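Local atomic coordinates of ferulic acid esterase, AmCE1/Fae1A (Anaeromyces mucronatus, PDB entry 5CXU), a protein that probably hydrolyses feruloyl esters as a feruloyl esterase of the alpha/beta-hydrolase clan. Residues S7-D12 with F246-A251. Numbering follows the deposited sequence.
Sequences SNTCPD and FEVPGA
Phe246 packs against the backbone of Ser7 and Asn8 where the N-terminal loop meets strand 244-248, the outermost strand at one end of the mixed sheet of this alpha/beta-hydrolase fold. Its ring edge faces Asn8 O, near the ring plane, with CE2 3.9 Å from that oxygen. Ser7 O approaches the same CE2 obliquely at 3.7 Å and also accepts a hydrogen bond from Asn264 of helix 255-268. With CG of Phe246 set between its backbone N and carbonyl carbon (chi1 71°), the buried ring fits among the loop, that helix and Leu215 of the neighbouring strand. Cut back to an alanine, this position would probably leave a gap between loop, strand and helix where the ring now meets Ser7 O and Asn8 O. At Glu247 the backbone does the work: its carbonyl oxygen accepts a nearly straight bond from Asn8 ND2 (2.8 Å, N-H...O 175°), lying in the carbonyl plane and almost in the Asn8 amide plane. A water accepts from Glu247 N at 2.9 Å and, weakly, from ND2, so ND2 holds Glu247 O directly but is linked to Glu247 N through this water. Both methyls of Val248 face Asn8 O, CG1 and CG2 each 3.5 Å from it, while its own backbone bonds to Cys218 of strand 213-219 and to Thr220 just beyond it. A type II turn then runs from Val248 to Ala251, with Gly250 taking the positive phi (83°). The Pro249 side chain crosses that of Thr9 at about a right angle, its CD 3.9 Å from Asn8 CB and 4.1 Å from Thr9 CG2.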
loop_
_atom_site.group_PDB
_atom_site.type_symbol
_atom_site.label_atom_id
_atom_site.label_comp_id
_atom_site.label_asym_id
_atom_site.label_seq_id
_atom_site.Cartn_x
_atom_site.Cartn_y
_atom_site.Cartn_z
ATOM N N SER A 7 -13.828 -10.483 -3.798
ATOM C CA SER A 7 -13.720 -11.028 -5.177
ATOM C C SER A 7 -12.322 -11.531 -5.366
ATOM O O SER A 7 -11.363 -10.770 -5.208
ATOM C CB SER A 7 -14.035 -9.985 -6.260
ATOM O OG SER A 7 -15.387 -9.566 -6.173
ATOM N N ASN A 8 -12.175 -12.799 -5.750
ATOM C CA ASN A 8 -10.842 -13.318 -5.969
ATOM C C ASN A 8 -10.176 -12.717 -7.184
ATOM O O ASN A 8 -8.946 -12.724 -7.245
ATOM C CB ASN A 8 -10.889 -14.856 -6.142
ATOM C CG ASN A 8 -11.278 -15.568 -4.868
ATOM O OD1 ASN A 8 -12.466 -15.707 -4.587
ATOM N ND2 ASN A 8 -10.300 -15.982 -4.077
ATOM N N THR A 9 -10.967 -12.292 -8.161
ATOM C CA THR A 9 -10.466 -11.613 -9.374
ATOM C C THR A 9 -11.154 -10.242 -9.512
ATOM O O THR A 9 -12.324 -10.049 -9.123
ATOM C CB THR A 9 -10.713 -12.480 -10.625
ATOM O OG1 THR A 9 -12.118 -12.776 -10.724
ATOM C CG2 THR A 9 -9.941 -13.795 -10.501
ATOM N N CYS A 10 -10.408 -9.251 -9.994
ATOM C CA CYS A 10 -10.957 -7.929 -10.200
ATOM C C CYS A 10 -11.695 -7.858 -11.539
ATOM O O CYS A 10 -11.104 -8.127 -12.572
ATOM C CB CYS A 10 -9.828 -6.886 -10.202
ATOM S SG CYS A 10 -10.456 -5.214 -10.383
ATOM N N PRO A 11 -12.988 -7.473 -11.527
ATOM C CA PRO A 11 -13.709 -7.300 -12.792
ATOM C C PRO A 11 -13.050 -6.238 -13.662
ATOM O O PRO A 11 -12.640 -5.203 -13.131
ATOM C CB PRO A 11 -15.131 -6.844 -12.360
ATOM C CG PRO A 11 -15.232 -7.275 -10.880
ATOM C CD PRO A 11 -13.819 -7.162 -10.351
ATOM N N ASP A 12 -12.997 -6.469 -14.976
ATOM C CA ASP A 12 -12.326 -5.521 -15.848
ATOM C C ASP A 12 -12.939 -4.121 -15.772
ATOM O O ASP A 12 -12.202 -3.109 -15.788
ATOM C CB ASP A 12 -12.332 -6.035 -17.279
ATOM C CG ASP A 12 -11.265 -7.082 -17.518
ATOM O OD1 ASP A 12 -10.317 -7.178 -16.702
ATOM O OD2 ASP A 12 -11.357 -7.777 -18.551
ATOM N N PHE A 246 -6.903 -13.640 0.739
ATOM C CA PHE A 246 -7.459 -14.390 -0.387
ATOM C C PHE A 246 -6.410 -14.544 -1.465
ATOM O O PHE A 246 -5.405 -13.801 -1.513
ATOM C CB PHE A 246 -8.733 -13.709 -0.946
ATOM C CG PHE A 246 -8.463 -12.441 -1.671
ATOM C CD1 PHE A 246 -8.413 -11.223 -0.973
ATOM C CD2 PHE A 246 -8.247 -12.431 -3.070
ATOM C CE1 PHE A 246 -8.182 -10.017 -1.663
ATOM C CE2 PHE A 246 -8.003 -11.211 -3.737
ATOM C CZ PHE A 246 -7.947 -10.035 -3.045
ATOM N N GLU A 247 -6.677 -15.519 -2.347
ATOM C CA GLU A 247 -5.760 -15.839 -3.412
ATOM C C GLU A 247 -6.391 -15.579 -4.755
ATOM O O GLU A 247 -7.607 -15.740 -4.939
ATOM C CB GLU A 247 -5.311 -17.290 -3.294
ATOM C CG GLU A 247 -4.479 -17.509 -2.050
ATOM C CD GLU A 247 -4.042 -18.934 -1.921
ATOM O OE1 GLU A 247 -4.903 -19.788 -1.593
ATOM O OE2 GLU A 247 -2.841 -19.207 -2.180
ATOM N N VAL A 248 -5.543 -15.228 -5.717
ATOM C CA VAL A 248 -6.019 -14.903 -7.043
ATOM C C VAL A 248 -5.668 -16.103 -7.946
ATOM O O VAL A 248 -4.510 -16.315 -8.246
ATOM C CB VAL A 248 -5.345 -13.609 -7.574
ATOM C CG1 VAL A 248 -5.953 -13.209 -8.907
ATOM C CG2 VAL A 248 -5.543 -12.489 -6.550
ATOM N N PRO A 249 -6.644 -16.907 -8.341
ATOM C CA PRO A 249 -6.365 -18.217 -8.967
ATOM C C PRO A 249 -5.594 -18.107 -10.268
ATOM O O PRO A 249 -6.016 -17.374 -11.173
ATOM C CB PRO A 249 -7.764 -18.823 -9.229
ATOM C CG PRO A 249 -8.744 -17.607 -9.087
ATOM C CD PRO A 249 -8.094 -16.647 -8.140
ATOM N N GLY A 250 -4.450 -18.787 -10.321
ATOM C CA GLY A 250 -3.659 -18.805 -11.547
ATOM C C GLY A 250 -2.743 -17.603 -11.738
ATOM O O GLY A 250 -1.880 -17.668 -12.618
ATOM N N ALA A 251 -2.921 -16.546 -10.958
ATOM C CA ALA A 251 -2.132 -15.326 -11.167
ATOM C C ALA A 251 -0.728 -15.484 -10.651
ATOM O O ALA A 251 -0.468 -16.187 -9.674
ATOM C CB ALA A 251 -2.798 -14.112 -10.464
HETATM O O HOH W 1 -8.960 -17.158 -1.598
#